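Phosphatidylserine synthase (Haemophilus influenzae, PDB 3HSI) belongs to the phospholipase D superfamily of alpha/beta enzymes and carries a PLD-like domain. Local coordinates at residues C[289-294]-C[299-304]; C[340-345]-C[349-354]. All coordinates share one frame; numbering follows the deposited sequence.

Contact 1 (C[289-294]-C[299-304])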
loop_
_atom_site.group_PDB
_atom_site.type_symbol
_atom_site.label_atom_id
_atom_site.label_comp_id
_atom_site.label_asym_id
_atom_site.label_seq_id
_atom_site.Cartn_x
_atom_site.Cartn_y
_atom_site.Cartn_z
ATOM N N HIS C 289 3.275 20.463 3.109
ATOM C CA HIS C 289 4.476 21.160 3.515
ATOM C C HIS C 289 4.860 22.253 2.506
ATOM O O HIS C 289 5.254 23.346 2.885
ATOM C CB HIS C 289 5.628 20.171 3.644
ATOM C CG HIS C 289 5.388 19.056 4.630
ATOM N ND1 HIS C 289 4.778 19.247 5.857
ATOM C CD2 HIS C 289 5.730 17.739 4.584
ATOM C CE1 HIS C 289 4.752 18.097 6.521
ATOM N NE2 HIS C 289 5.318 17.166 5.768
ATOM N N LYS C 290 4.760 21.966 1.213
ATOM C CA LYS C 290 5.183 22.970 0.237
ATOM C C LYS C 290 4.254 24.184 0.190
ATOM O O LYS C 290 4.699 25.302 -0.036
ATOM C CB LYS C 290 5.416 22.334 -1.141
ATOM C CG LYS C 290 6.720 21.534 -1.189
ATOM C CD LYS C 290 6.699 20.550 -2.358
ATOM C CE LYS C 290 8.012 19.818 -2.467
ATOM N NZ LYS C 290 8.140 18.874 -1.311
ATOM N N ILE C 291 2.964 23.953 0.414
ATOM C CA ILE C 291 1.987 25.041 0.577
ATOM C C ILE C 291 2.341 25.916 1.771
ATOM O O ILE C 291 2.307 27.148 1.690
ATOM C CB ILE C 291 0.562 24.502 0.812
ATOM C CG1 ILE C 291 0.061 23.769 -0.427
ATOM C CG2 ILE C 291 -0.384 25.651 1.184
ATOM C CD1 ILE C 291 0.166 24.595 -1.658
ATOM N N ALA C 292 2.682 25.271 2.884
ATOM C CA ALA C 292 3.020 26.000 4.115
ATOM C C ALA C 292 4.233 26.905 3.892
ATOM O O ALA C 292 4.284 28.041 4.407
ATOM C CB ALA C 292 3.276 25.034 5.270
ATOM N N THR C 293 5.191 26.433 3.102
ATOM C CA THR C 293 6.393 27.246 2.815
ATOM C C THR C 293 6.047 28.466 1.983
ATOM O O THR C 293 6.528 29.565 2.276
ATOM C CB THR C 293 7.469 26.427 2.055
ATOM O OG1 THR C 293 7.806 25.279 2.826
ATOM C CG2 THR C 293 8.727 27.270 1.810
ATOM N N LEU C 294 5.236 28.243 0.941
ATOM C CA LEU C 294 4.757 29.308 0.078
ATOM C C LEU C 294 4.057 30.367 0.900
ATOM O O LEU C 294 4.344 31.535 0.748
ATOM C CB LEU C 294 3.826 28.784 -1.009
ATOM C CG LEU C 294 4.501 27.850 -2.022
ATOM C CD1 LEU C 294 3.493 27.326 -2.992
ATOM C CD2 LEU C 294 5.736 28.567 -2.755
ATOM N N LYS C 299 4.029 34.064 -0.817
ATOM C CA LYS C 299 3.403 33.794 -2.117
ATOM C C LYS C 299 1.903 33.662 -1.902
ATOM O O LYS C 299 1.459 33.359 -0.796
ATOM C CB LYS C 299 3.964 32.539 -2.797
ATOM C CG LYS C 299 5.444 32.223 -2.546
ATOM C CD LYS C 299 6.340 33.379 -2.882
ATOM C CE LYS C 299 7.770 32.947 -3.103
ATOM N NZ LYS C 299 8.366 34.086 -3.837
ATOM N N ARG C 300 1.124 33.904 -2.945
ATOM C CA ARG C 300 -0.312 33.708 -2.856
ATOM C C ARG C 300 -0.685 32.288 -3.277
ATOM O O ARG C 300 -0.020 31.694 -4.141
ATOM C CB ARG C 300 -1.041 34.692 -3.771
ATOM C CG ARG C 300 -0.599 36.126 -3.587
ATOM C CD ARG C 300 -1.050 36.677 -2.279
ATOM N NE ARG C 300 -0.724 38.086 -2.126
ATOM C CZ ARG C 300 0.127 38.570 -1.226
ATOM N NH1 ARG C 300 0.761 37.761 -0.379
ATOM N NH2 ARG C 300 0.339 39.877 -1.157
ATOM N N VAL C 301 -1.769 31.782 -2.690
ATOM C CA VAL C 301 -2.252 30.442 -2.961
ATOM C C VAL C 301 -3.765 30.484 -3.022
ATOM O O VAL C 301 -4.426 31.039 -2.132
ATOM C CB VAL C 301 -1.840 29.405 -1.843
ATOM C CG1 VAL C 301 -2.436 27.995 -2.165
ATOM C CG2 VAL C 301 -0.314 29.363 -1.658
ATOM N N GLU C 302 -4.300 29.892 -4.079
ATOM C CA GLU C 302 -5.723 29.767 -4.233
ATOM C C GLU C 302 -6.064 28.271 -4.346
ATOM O O GLU C 302 -5.514 27.571 -5.162
ATOM C CB GLU C 302 -6.169 30.539 -5.490
ATOM C CG GLU C 302 -7.651 30.417 -5.762
ATOM C CD GLU C 302 -8.093 31.115 -7.042
ATOM O OE1 GLU C 302 -7.243 31.750 -7.729
ATOM O OE2 GLU C 302 -9.313 31.050 -7.354
ATOM N N ILE C 303 -6.990 27.787 -3.533
ATOM C CA ILE C 303 -7.369 26.384 -3.600
ATOM C C ILE C 303 -8.854 26.306 -3.846
ATOM O O ILE C 303 -9.642 26.982 -3.166
ATOM C CB ILE C 303 -6.993 25.639 -2.293
ATOM C CG1 ILE C 303 -5.483 25.797 -2.027
ATOM C CG2 ILE C 303 -7.433 24.158 -2.398
ATOM C CD1 ILE C 303 -4.988 25.285 -0.626
ATOM N N ILE C 304 -9.235 25.533 -4.856
ATOM C CA ILE C 304 -10.631 25.408 -5.209
ATOM C C ILE C 304 -11.023 23.949 -5.051
ATOM O O ILE C 304 -10.468 23.093 -5.709
ATOM C CB ILE C 304 -10.894 25.868 -6.691
ATOM C CG1 ILE C 304 -10.134 27.171 -6.980
ATOM C CG2 ILE C 304 -12.405 25.999 -6.950
ATOM C CD1 ILE C 304 -10.386 27.846 -8.439
#
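The carbonyl oxygen of L294, in the last turns of helix 285-296, accepts the backbone N-H of K299 (L294 O to K299 N, 3.0 Å). Its N-H...O angle of 149° and a donor tilted 31° from the carbonyl plane describe a sound though bent bond, made where the chain leaves the helix to start strand 300-306. The K299 side chain folds back over the same corner: its CG lies 3.5 Å from L294 O and 3.7 Å from L294 CD2, and the two side chains cross at about a right angle. A bend at chi2 (-54°) then turns the lysine chain away from the helix, and its NZ is bound by the carbonyl of Q271. Further in, the apolar contacts are looser. L294 CB stands 4.2 Å from V301 CG2; I291 is deposited in two conformers, and in the one described its CD1 lies 4.3 Å from V301 CG1, a less certain contact. I291 and L294 also rest on L274 of strand 273-277, so the helix packs on both parallel strands of this beta-alpha-beta unit. One backbone bond thus fixes the turn at the helix exit, while aliphatic packing without directional bonds seats the helix on the sheet.

Contact 2 (C[340-345]-C[349-354])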
loop_
_atom_site.group_PDB
_atom_site.type_symbol
_atom_site.label_atom_id
_atom_site.label_comp_id
_atom_site.label_asym_id
_atom_site.label_seq_id
_atom_site.Cartn_x
_atom_site.Cartn_y
_atom_site.Cartn_z
ATOM N N GLU C 340 -7.970 26.962 9.633
ATOM C CA GLU C 340 -7.717 27.484 10.959
ATOM C C GLU C 340 -6.212 27.720 11.135
ATOM O O GLU C 340 -5.796 28.784 11.598
ATOM C CB GLU C 340 -8.276 26.557 12.039
ATOM C CG GLU C 340 -8.121 27.194 13.399
ATOM C CD GLU C 340 -8.517 26.314 14.555
ATOM O OE1 GLU C 340 -9.380 25.413 14.411
ATOM O OE2 GLU C 340 -7.960 26.554 15.645
ATOM N N LYS C 341 -5.402 26.730 10.752
ATOM C CA LYS C 341 -3.951 26.871 10.775
ATOM C C LYS C 341 -3.528 28.138 10.016
ATOM O O LYS C 341 -2.716 28.925 10.525
ATOM C CB LYS C 341 -3.309 25.632 10.167
ATOM C CG LYS C 341 -1.815 25.675 10.126
ATOM C CD LYS C 341 -1.280 24.455 9.399
ATOM C CE LYS C 341 0.230 24.391 9.387
ATOM N NZ LYS C 341 0.747 24.327 10.793
ATOM N N PHE C 342 -4.119 28.358 8.828
ATOM C CA PHE C 342 -3.771 29.512 7.987
ATOM C C PHE C 342 -4.786 30.657 8.053
ATOM O O PHE C 342 -5.082 31.333 7.056
ATOM C CB PHE C 342 -3.450 29.059 6.548
ATOM C CG PHE C 342 -2.260 28.141 6.475
ATOM C CD1 PHE C 342 -0.985 28.630 6.694
ATOM C CD2 PHE C 342 -2.423 26.779 6.268
ATOM C CE1 PHE C 342 0.120 27.788 6.650
ATOM C CE2 PHE C 342 -1.323 25.915 6.235
ATOM C CZ PHE C 342 -0.058 26.415 6.418
ATOM N N GLU C 343 -5.292 30.871 9.262
ATOM C CA GLU C 343 -6.263 31.906 9.561
ATOM C C GLU C 343 -5.807 33.344 9.208
ATOM O O GLU C 343 -6.589 34.138 8.634
ATOM C CB GLU C 343 -6.592 31.813 11.044
ATOM C CG GLU C 343 -7.811 32.568 11.468
ATOM C CD GLU C 343 -7.987 32.555 12.984
ATOM O OE1 GLU C 343 -7.085 32.048 13.715
ATOM O OE2 GLU C 343 -9.035 33.076 13.439
ATOM N N THR C 344 -4.551 33.657 9.548
ATOM C CA THR C 344 -3.915 34.948 9.250
ATOM C C THR C 344 -3.864 35.176 7.739
ATOM O O THR C 344 -4.150 36.271 7.253
ATOM C CB THR C 344 -2.485 35.043 9.885
ATOM O OG1 THR C 344 -2.587 34.924 11.327
ATOM C CG2 THR C 344 -1.843 36.389 9.585
ATOM N N GLN C 345 -3.518 34.124 7.006
ATOM C CA GLN C 345 -3.416 34.179 5.557
ATOM C C GLN C 345 -4.781 34.260 4.848
ATOM O O GLN C 345 -4.924 34.952 3.830
ATOM C CB GLN C 345 -2.620 32.970 5.075
ATOM C CG GLN C 345 -1.153 33.074 5.404
ATOM C CD GLN C 345 -0.756 32.462 6.726
ATOM O OE1 GLN C 345 -1.580 32.120 7.582
ATOM N NE2 GLN C 345 0.532 32.313 6.898
ATOM N N GLY C 349 -6.016 37.599 2.800
ATOM C CA GLY C 349 -6.284 37.291 1.387
ATOM C C GLY C 349 -5.078 36.675 0.696
ATOM O O GLY C 349 -5.071 36.468 -0.534
ATOM N N GLN C 350 -4.047 36.362 1.475
ATOM C CA GLN C 350 -2.886 35.691 0.921
ATOM C C GLN C 350 -3.259 34.275 0.464
ATOM O O GLN C 350 -2.749 33.785 -0.541
ATOM C CB GLN C 350 -1.728 35.659 1.933
ATOM C CG GLN C 350 -0.393 35.251 1.283
ATOM C CD GLN C 350 0.682 34.929 2.299
ATOM O OE1 GLN C 350 0.581 35.312 3.472
ATOM N NE2 GLN C 350 1.703 34.192 1.865
ATOM N N LEU C 351 -4.113 33.615 1.245
ATOM C CA LEU C 351 -4.672 32.316 0.877
ATOM C C LEU C 351 -6.135 32.507 0.572
ATOM O O LEU C 351 -6.877 33.084 1.368
ATOM C CB LEU C 351 -4.505 31.303 2.017
ATOM C CG LEU C 351 -5.241 29.954 1.984
ATOM C CD1 LEU C 351 -4.786 29.071 0.809
ATOM C CD2 LEU C 351 -4.969 29.173 3.271
ATOM N N VAL C 352 -6.535 32.039 -0.597
ATOM C CA VAL C 352 -7.912 32.087 -1.040
ATOM C C VAL C 352 -8.424 30.648 -1.111
ATOM O O VAL C 352 -7.826 29.793 -1.765
ATOM C CB VAL C 352 -8.047 32.798 -2.418
ATOM C CG1 VAL C 352 -9.473 32.625 -3.004
ATOM C CG2 VAL C 352 -7.749 34.314 -2.255
ATOM N N VAL C 353 -9.511 30.374 -0.410
ATOM C CA VAL C 353 -10.081 29.048 -0.429
ATOM C C VAL C 353 -11.446 29.236 -1.027
ATOM O O VAL C 353 -12.222 30.042 -0.529
ATOM C CB VAL C 353 -10.153 28.428 0.992
ATOM C CG1 VAL C 353 -10.998 27.127 0.990
ATOM C CG2 VAL C 353 -8.753 28.133 1.502
ATOM N N ARG C 354 -11.731 28.524 -2.103
ATOM C CA ARG C 354 -13.022 28.650 -2.744
ATOM C C ARG C 354 -13.759 27.343 -2.703
ATOM O O ARG C 354 -13.163 26.294 -2.945
ATOM C CB ARG C 354 -12.853 29.020 -4.208
ATOM C CG ARG C 354 -12.754 30.467 -4.438
ATOM C CD ARG C 354 -12.274 30.617 -5.834
ATOM N NE ARG C 354 -11.934 31.994 -6.118
ATOM C CZ ARG C 354 -12.808 32.936 -6.432
ATOM N NH1 ARG C 354 -14.119 32.684 -6.490
ATOM N NH2 ARG C 354 -12.352 34.143 -6.691
#
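Q345 CB lies 4.0 Å from L351 CB, where helix 343-348 gives way to strand 351-356. Next along Q345, CG meets the amide oxygen of Q350 (Q345 CG to Q350 OE1, 3.4 Å), the two side chains running side by side in the same direction. A bend at chi2 (91°) swings the Q345 amide toward F342, whose ring has Q345 CD at its edge and in its plane; the two glutamine amide planes are 46° apart, with no amide stack. At the tip, Q345 OE1 lies 3.7 Å and Q345 NE2 4.0 Å from F342 CD1, so the amide sits beside the ring. The Q350 amide nitrogen instead reaches the carbonyl of L295. Behind these side chains, Q345 O receives the N-H of L351 at 3.0 Å with a nearly straight N-H...O angle of 177°, although the donor sits well above the carbonyl plane. Q350 N, 2.9 Å from Q345 O, adds only a weak, strongly bent bond. G349, with positive phi, ends the helix in a Schellman motif. L351 CD2 completes the packing against F342 CB, at 3.6 Å. The Q345 carbonyl is therefore held mainly by the straight L351 bond, with apolar contact beside it.

How the contacts relate
Both contacts are helix-to-strand turns feeding neighbouring parallel strands, 300-306 and 351-356, of one mixed sheet, and their centres lie about 9 Å apart. Contact 1 is the more buried, with aliphatic packing beneath its turn; contact 2 is only partly buried, and two glutamine residues account for more than half of its buried surface. Each turn is closed by a backbone bond to a helix carbonyl, but contact 2 adds a positive-phi glycine. They meet directly: V301 O and V352 N are 2.8 Å apart, probably hydrogen-bonded as a sheet rung, and Q350 NE2 similarly lies 2.8 Å from K299 O, tying the two strand starts together. V301 and L351 also touch, making the apolar layers continuous.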